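Local coordinates for protein ATP-dependent DNA helicase PIF1 (Candida albicans, PDB 7OTJ) that couples ATP hydrolysis to 5'-3' translocation on single-stranded DNA, unwinding duplexes and probably G-quadruplexes and forked RNA-DNA hybrids, to help keep nuclear and mitochondrial genomes stable, at residues L450-S455 and N473-V478; Q458-V463 and L480-S485. All coordinates share one frame; numbering follows the deposited sequence.

Interaction 1 (L450-S455 and N473-V478); sequences LSIHKS and NGQAYV. With nucleotides of chain C.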
loop_
_atom_site.group_PDB
_atom_site.type_symbol
_atom_site.label_atom_id
_atom_site.label_comp_id
_atom_site.label_asym_id
_atom_site.label_seq_id
_atom_site.Cartn_x
_atom_site.Cartn_y
_atom_site.Cartn_z
ATOM N N LEU A 450 -5.793 11.121 -0.075
ATOM C CA LEU A 450 -4.938 9.980 -0.376
ATOM C C LEU A 450 -4.932 9.748 -1.876
ATOM O O LEU A 450 -5.952 9.950 -2.542
ATOM C CB LEU A 450 -5.425 8.723 0.360
ATOM C CG LEU A 450 -4.622 7.434 0.205
ATOM C CD1 LEU A 450 -3.277 7.550 0.911
ATOM C CD2 LEU A 450 -5.419 6.253 0.739
ATOM N N SER A 451 -3.777 9.351 -2.409
ATOM C CA SER A 451 -3.692 9.070 -3.832
ATOM C C SER A 451 -4.449 7.787 -4.159
ATOM O O SER A 451 -4.518 6.856 -3.348
ATOM C CB SER A 451 -2.234 8.955 -4.282
ATOM O OG SER A 451 -1.601 7.798 -3.757
ATOM N N ILE A 452 -5.039 7.750 -5.356
ATOM C CA ILE A 452 -5.729 6.543 -5.800
ATOM C C ILE A 452 -4.774 5.359 -5.789
ATOM O O ILE A 452 -5.165 4.236 -5.448
ATOM C CB ILE A 452 -6.360 6.761 -7.186
ATOM C CG1 ILE A 452 -7.463 7.821 -7.094
ATOM C CG2 ILE A 452 -6.918 5.455 -7.737
ATOM C CD1 ILE A 452 -8.031 8.241 -8.420
ATOM N N HIS A 453 -3.506 5.593 -6.151
ATOM C CA HIS A 453 -2.516 4.521 -6.145
ATOM C C HIS A 453 -2.409 3.884 -4.767
ATOM O O HIS A 453 -2.525 2.661 -4.627
ATOM C CB HIS A 453 -1.157 5.061 -6.594
ATOM C CG HIS A 453 -0.926 4.963 -8.069
ATOM N ND1 HIS A 453 -1.477 5.851 -8.972
ATOM C CD2 HIS A 453 -0.209 4.078 -8.800
ATOM C CE1 HIS A 453 -1.105 5.516 -10.195
ATOM N NE2 HIS A 453 -0.336 4.443 -10.117
ATOM N N LYS A 454 -2.268 4.707 -3.728
ATOM C CA LYS A 454 -2.113 4.186 -2.379
ATOM C C LYS A 454 -3.430 3.698 -1.791
ATOM O O LYS A 454 -3.414 2.971 -0.794
ATOM C CB LYS A 454 -1.489 5.251 -1.465
ATOM C CG LYS A 454 -0.007 5.534 -1.748
ATOM C CD LYS A 454 0.577 6.619 -0.835
ATOM C CE LYS A 454 0.311 6.327 0.643
ATOM N NZ LYS A 454 0.724 7.434 1.562
ATOM N N SER A 455 -4.566 4.062 -2.384
ATOM C CA SER A 455 -5.826 3.493 -1.926
ATOM C C SER A 455 -6.016 2.056 -2.382
ATOM O O SER A 455 -6.795 1.328 -1.757
ATOM C CB SER A 455 -7.013 4.321 -2.424
ATOM O OG SER A 455 -7.183 4.174 -3.826
ATOM N N ASN A 473 -4.685 3.813 -16.879
ATOM C CA ASN A 473 -5.603 2.687 -16.969
ATOM C C ASN A 473 -5.893 2.129 -15.587
ATOM O O ASN A 473 -5.009 2.063 -14.727
ATOM C CB ASN A 473 -5.014 1.577 -17.840
ATOM C CG ASN A 473 -4.739 2.025 -19.253
ATOM O OD1 ASN A 473 -5.522 2.772 -19.846
ATOM N ND2 ASN A 473 -3.616 1.574 -19.806
ATOM N N GLY A 474 -7.134 1.684 -15.395
ATOM C CA GLY A 474 -7.577 1.129 -14.135
ATOM C C GLY A 474 -7.649 2.092 -12.970
ATOM O O GLY A 474 -8.107 1.690 -11.893
ATOM N N GLN A 475 -7.208 3.343 -13.132
ATOM C CA GLN A 475 -7.238 4.295 -12.022
ATOM C C GLN A 475 -8.670 4.660 -11.625
ATOM O O GLN A 475 -8.979 4.789 -10.433
ATOM C CB GLN A 475 -6.434 5.543 -12.387
ATOM C CG GLN A 475 -5.993 6.386 -11.200
ATOM C CD GLN A 475 -5.010 7.473 -11.601
ATOM O OE1 GLN A 475 -4.986 7.910 -12.755
ATOM N NE2 GLN A 475 -4.187 7.906 -10.655
ATOM N N ALA A 476 -9.557 4.857 -12.605
ATOM C CA ALA A 476 -10.958 5.095 -12.268
ATOM C C ALA A 476 -11.553 3.879 -11.566
ATOM O O ALA A 476 -12.207 4.008 -10.524
ATOM C CB ALA A 476 -11.758 5.465 -13.522
ATOM N N TYR A 477 -11.312 2.681 -12.108
ATOM C CA TYR A 477 -11.877 1.467 -11.520
ATOM C C TYR A 477 -11.434 1.279 -10.069
ATOM O O TYR A 477 -12.256 0.978 -9.195
ATOM C CB TYR A 477 -11.501 0.238 -12.349
ATOM C CG TYR A 477 -11.985 -1.039 -11.713
ATOM C CD1 TYR A 477 -13.339 -1.251 -11.492
ATOM C CD2 TYR A 477 -11.090 -2.024 -11.308
ATOM C CE1 TYR A 477 -13.790 -2.408 -10.893
ATOM C CE2 TYR A 477 -11.534 -3.185 -10.713
ATOM C CZ TYR A 477 -12.883 -3.372 -10.506
ATOM O OH TYR A 477 -13.327 -4.531 -9.915
ATOM N N VAL A 478 -10.127 1.401 -9.804
ATOM C CA VAL A 478 -9.625 1.299 -8.432
ATOM C C VAL A 478 -10.291 2.339 -7.538
ATOM O O VAL A 478 -10.780 2.023 -6.447
ATOM C CB VAL A 478 -8.089 1.431 -8.402
ATOM C CG1 VAL A 478 -7.586 1.523 -6.977
ATOM C CG2 VAL A 478 -7.450 0.253 -9.097
ATOM P P DT C 2 2.244 12.402 -9.391
ATOM O OP1 DT C 2 1.164 13.331 -8.989
ATOM O OP2 DT C 2 3.664 12.804 -9.268
ATOM O "O5'" DT C 2 2.022 11.036 -8.591
ATOM C "C5'" DT C 2 0.706 10.515 -8.419
ATOM C "C4'" DT C 2 0.687 9.005 -8.584
ATOM O "O4'" DT C 2 0.862 8.681 -9.976
ATOM C "C3'" DT C 2 1.778 8.273 -7.819
ATOM O "O3'" DT C 2 1.243 7.792 -6.603
ATOM C "C2'" DT C 2 2.188 7.120 -8.743
ATOM C "C1'" DT C 2 1.732 7.571 -10.131
ATOM N N1 DT C 2 2.849 7.974 -11.046
ATOM C C2 DT C 2 2.873 7.480 -12.332
ATOM O O2 DT C 2 2.039 6.701 -12.765
ATOM N N3 DT C 2 3.924 7.919 -13.096
ATOM C C4 DT C 2 4.923 8.794 -12.714
ATOM O O4 DT C 2 5.826 9.128 -13.476
ATOM C C5 DT C 2 4.829 9.285 -11.359
ATOM C C7 DT C 2 5.858 10.244 -10.833
ATOM C C6 DT C 2 3.807 8.860 -10.600
ATOM P P DT C 3 2.089 7.900 -5.245
ATOM O OP1 DT C 3 1.124 7.898 -4.117
ATOM O OP2 DT C 3 3.041 9.025 -5.403
ATOM O "O5'" DT C 3 2.937 6.538 -5.218
ATOM C "C5'" DT C 3 2.259 5.289 -5.210
ATOM C "C4'" DT C 3 3.188 4.132 -5.569
ATOM O "O4'" DT C 3 3.651 4.277 -6.925
ATOM C "C3'" DT C 3 4.443 4.013 -4.728
ATOM O "O3'" DT C 3 4.172 3.235 -3.576
ATOM C "C2'" DT C 3 5.415 3.293 -5.665
ATOM C "C1'" DT C 3 4.965 3.754 -7.050
ATOM N N1 DT C 3 5.824 4.808 -7.648
ATOM C C2 DT C 3 6.860 4.445 -8.472
ATOM O O2 DT C 3 7.131 3.288 -8.727
ATOM N N3 DT C 3 7.578 5.497 -8.986
ATOM C C4 DT C 3 7.353 6.851 -8.765
ATOM O O4 DT C 3 8.050 7.730 -9.267
ATOM C C5 DT C 3 6.243 7.157 -7.893
ATOM C C7 DT C 3 5.901 8.585 -7.574
ATOM C C6 DT C 3 5.540 6.134 -7.390
#
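S451 OG serves two partners. It donates to the phosphate oxygen OP1 of DT3 of chain C over 2.8 Å. It also accepts from the backbone N of K454, 3.2 Å from OG, and so caps helix 452-455. With chi1 at 69°, OG lies between its own backbone N and carbonyl carbon, where it meets both that phosphate and K454 N. One side chain thus closes the helix start and holds the DNA backbone. H453 takes the sugar of the preceding nucleotide, DT2 of chain C. The imidazole lies with one face against it, C2' of DT2 sitting 3.7 Å above the ring centre. The amide of Q475 stands at the ring's edge, nearly perpendicular to it, with NE2 3.8 Å from ND1 of H453. The other end of that amide, Q475 OE1, is held by the backbone N of F471 and, weakly, by that of E472. I452 fills the middle of the contact and crosses the Q475 chain at about a right angle. Its CG2 lies 3.7 Å from Q475 CG, and also meets V478 CG1 at 4.1 Å. S455 turns back on its own helix, OG donating to I452 O. S451-S455, with Q456 and G457 just after them, read SIHKSQG, as in motif V of Pif1-like helicases. Strand 449-451 borders the four-stranded parallel sheet next to strand 234-237, and I452 and S455 both rest on L236 of that neighbour. The start of helix 475-481 packs across helix 452-455, while Y477 leaves on the side away from 450-455, its hydroxyl hydrogen-bonded to A27 N.

Interaction 2 (Q458-V463 and L480-S485); sequences QTLSKV and LSRAVS. With ALF (tetrafluoroaluminate ion), chain F.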
loop_
_atom_site.group_PDB
_atom_site.type_symbol
_atom_site.label_atom_id
_atom_site.label_comp_id
_atom_site.label_asym_id
_atom_site.label_seq_id
_atom_site.Cartn_x
_atom_site.Cartn_y
_atom_site.Cartn_z
ATOM N N GLN A 458 -7.461 -0.799 -0.161
ATOM C CA GLN A 458 -8.210 -0.328 0.990
ATOM C C GLN A 458 -9.711 -0.449 0.748
ATOM O O GLN A 458 -10.186 -0.441 -0.393
ATOM C CB GLN A 458 -7.842 1.123 1.316
ATOM C CG GLN A 458 -6.379 1.325 1.700
ATOM C CD GLN A 458 -5.991 0.573 2.960
ATOM O OE1 GLN A 458 -6.765 0.498 3.915
ATOM N NE2 GLN A 458 -4.787 0.004 2.965
ATOM N N THR A 459 -10.450 -0.560 1.844
ATOM C CA THR A 459 -11.904 -0.485 1.845
ATOM C C THR A 459 -12.306 0.781 2.587
ATOM O O THR A 459 -11.837 1.023 3.706
ATOM C CB THR A 459 -12.518 -1.719 2.509
ATOM O OG1 THR A 459 -12.263 -2.876 1.702
ATOM C CG2 THR A 459 -14.011 -1.548 2.675
ATOM N N LEU A 460 -13.159 1.594 1.965
ATOM C CA LEU A 460 -13.553 2.887 2.512
ATOM C C LEU A 460 -15.071 2.956 2.611
ATOM O O LEU A 460 -15.768 2.838 1.597
ATOM C CB LEU A 460 -13.020 4.025 1.641
ATOM C CG LEU A 460 -11.523 3.965 1.337
ATOM C CD1 LEU A 460 -11.139 4.940 0.245
ATOM C CD2 LEU A 460 -10.740 4.250 2.598
ATOM N N SER A 461 -15.576 3.160 3.831
ATOM C CA SER A 461 -17.014 3.296 4.030
ATOM C C SER A 461 -17.548 4.548 3.346
ATOM O O SER A 461 -18.509 4.482 2.570
ATOM C CB SER A 461 -17.330 3.334 5.523
ATOM O OG SER A 461 -17.213 2.051 6.097
ATOM N N LYS A 462 -16.923 5.693 3.608
ATOM C CA LYS A 462 -17.365 6.976 3.076
ATOM C C LYS A 462 -16.186 7.641 2.385
ATOM O O LYS A 462 -15.134 7.839 3.001
ATOM C CB LYS A 462 -17.931 7.853 4.191
ATOM C CG LYS A 462 -19.184 7.247 4.813
ATOM C CD LYS A 462 -19.845 8.174 5.805
ATOM C CE LYS A 462 -21.052 7.504 6.445
ATOM N NZ LYS A 462 -21.983 6.916 5.440
ATOM N N VAL A 463 -16.354 7.968 1.105
ATOM C CA VAL A 463 -15.242 8.433 0.283
ATOM C C VAL A 463 -15.784 9.322 -0.829
ATOM O O VAL A 463 -16.808 9.013 -1.447
ATOM C CB VAL A 463 -14.429 7.238 -0.275
ATOM C CG1 VAL A 463 -15.348 6.210 -0.927
ATOM C CG2 VAL A 463 -13.354 7.706 -1.251
ATOM N N LEU A 480 -13.188 4.137 -7.857
ATOM C CA LEU A 480 -14.604 3.946 -7.592
ATOM C C LEU A 480 -14.895 2.654 -6.835
ATOM O O LEU A 480 -15.906 2.589 -6.128
ATOM C CB LEU A 480 -15.379 3.988 -8.914
ATOM C CG LEU A 480 -15.184 5.298 -9.696
ATOM C CD1 LEU A 480 -15.927 5.301 -11.023
ATOM C CD2 LEU A 480 -15.590 6.495 -8.842
ATOM N N SER A 481 -14.019 1.654 -6.911
ATOM C CA SER A 481 -14.279 0.373 -6.262
ATOM C C SER A 481 -13.819 0.328 -4.810
ATOM O O SER A 481 -14.006 -0.699 -4.150
ATOM C CB SER A 481 -13.621 -0.766 -7.045
ATOM O OG SER A 481 -12.249 -0.510 -7.265
ATOM N N ARG A 482 -13.227 1.411 -4.300
ATOM C CA ARG A 482 -12.907 1.481 -2.878
ATOM C C ARG A 482 -14.151 1.583 -2.010
ATOM O O ARG A 482 -14.098 1.225 -0.829
ATOM C CB ARG A 482 -12.005 2.684 -2.588
ATOM C CG ARG A 482 -10.696 2.724 -3.368
ATOM C CD ARG A 482 -9.899 1.462 -3.176
ATOM N NE ARG A 482 -10.163 0.468 -4.211
ATOM C CZ ARG A 482 -9.867 -0.818 -4.095
ATOM N NH1 ARG A 482 -9.327 -1.304 -2.990
ATOM N NH2 ARG A 482 -10.129 -1.638 -5.108
ATOM N N ALA A 483 -15.261 2.060 -2.565
ATOM C CA ALA A 483 -16.447 2.357 -1.774
ATOM C C ALA A 483 -17.209 1.094 -1.399
ATOM O O ALA A 483 -17.349 0.167 -2.201
ATOM C CB ALA A 483 -17.372 3.310 -2.532
ATOM N N VAL A 484 -17.692 1.065 -0.157
ATOM C CA VAL A 484 -18.606 0.012 0.270
ATOM C C VAL A 484 -19.955 0.157 -0.430
ATOM O O VAL A 484 -20.524 -0.823 -0.924
ATOM C CB VAL A 484 -18.749 0.036 1.803
ATOM C CG1 VAL A 484 -19.883 -0.876 2.268
ATOM C CG2 VAL A 484 -17.433 -0.361 2.453
ATOM N N SER A 485 -20.485 1.375 -0.494
ATOM C CA SER A 485 -21.814 1.591 -1.049
ATOM C C SER A 485 -21.863 2.920 -1.782
ATOM O O SER A 485 -21.049 3.816 -1.549
ATOM C CB SER A 485 -22.887 1.572 0.036
ATOM O OG SER A 485 -22.728 2.691 0.883
HETATM AL AL ALF F . -8.822 -4.918 -3.815
HETATM F F1 ALF F . -7.245 -5.567 -3.303
HETATM F F2 ALF F . -10.408 -4.263 -4.314
HETATM F F3 ALF F . -8.799 -6.070 -5.179
HETATM F F4 ALF F . -8.897 -3.818 -2.411
HETATM O O HOH W 1 -7.337 -3.450 -5.044
#
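The guanidinium of R482 meets the tetrafluoroaluminate ion edge-on, with the aluminium in the plane of the group. Two N-H groups point at the ion. NH1 reaches F4 over 2.6 Å in a fairly straight bond of 165°, and NH2 reaches F2 over 2.8 Å. The chain bends to get there: with chi2 at -55° and chi3 at 93° it curls back, so that NE reaches V478 O one turn earlier and the head faces the ion. Other groups help to hold that pose. Q458 O approaches NH1 obliquely and takes a weak bond of 2.9 Å. S481 OG accepts from NH2, somewhat out of the guanidinium plane. Nearer the backbone, L460 and R482 cross obliquely, with L460 CD1 3.7 Å from R482 CB. The two backbones run parallel here and form a single beta bridge between L460 and A483. L460 N donates to R482 O, and V484 N donates to L460 O at 3.1 Å. The bridge fixes the main chain from which the arginine springs. T459 and V484 bring methyl groups together, CG2 to CG2 at 3.6 Å. T459 OG1 is bonded to R191 NE, and T459 also touches ADP. Further along, V463 CG1 lies 3.9 Å from A483 CB; both side chains also touch L489. R191, K31 and Q147 bind the same ion, so R482 is one of a set of donors around a mimic of the transferred phosphate. An arginine in an LSRA sequence, placed on the gamma-phosphate mimic from the second RecA-like domain, is typical of the motif VI arginine finger of superfamily 1 helicases.

In the fold
Interactions 1 and 2 share helix 475-481, and their centres lie 12 Å apart. They touch directly where S455 O meets R482 CD at 3.4 Å. V478 packs in interaction 1, yet its side chain lies only about 7 Å from the tetrafluoroaluminate. Interaction 1 grips the DNA backbone and sugar. Interaction 2 reaches the nucleotide site, with the R482 side chain about 6 Å from the magnesium ion; the nearest atom of interaction 2 is about 11 Å from the DNA. The shared helix and this direct contact are consistent with a link between ATP hydrolysis and DNA movement.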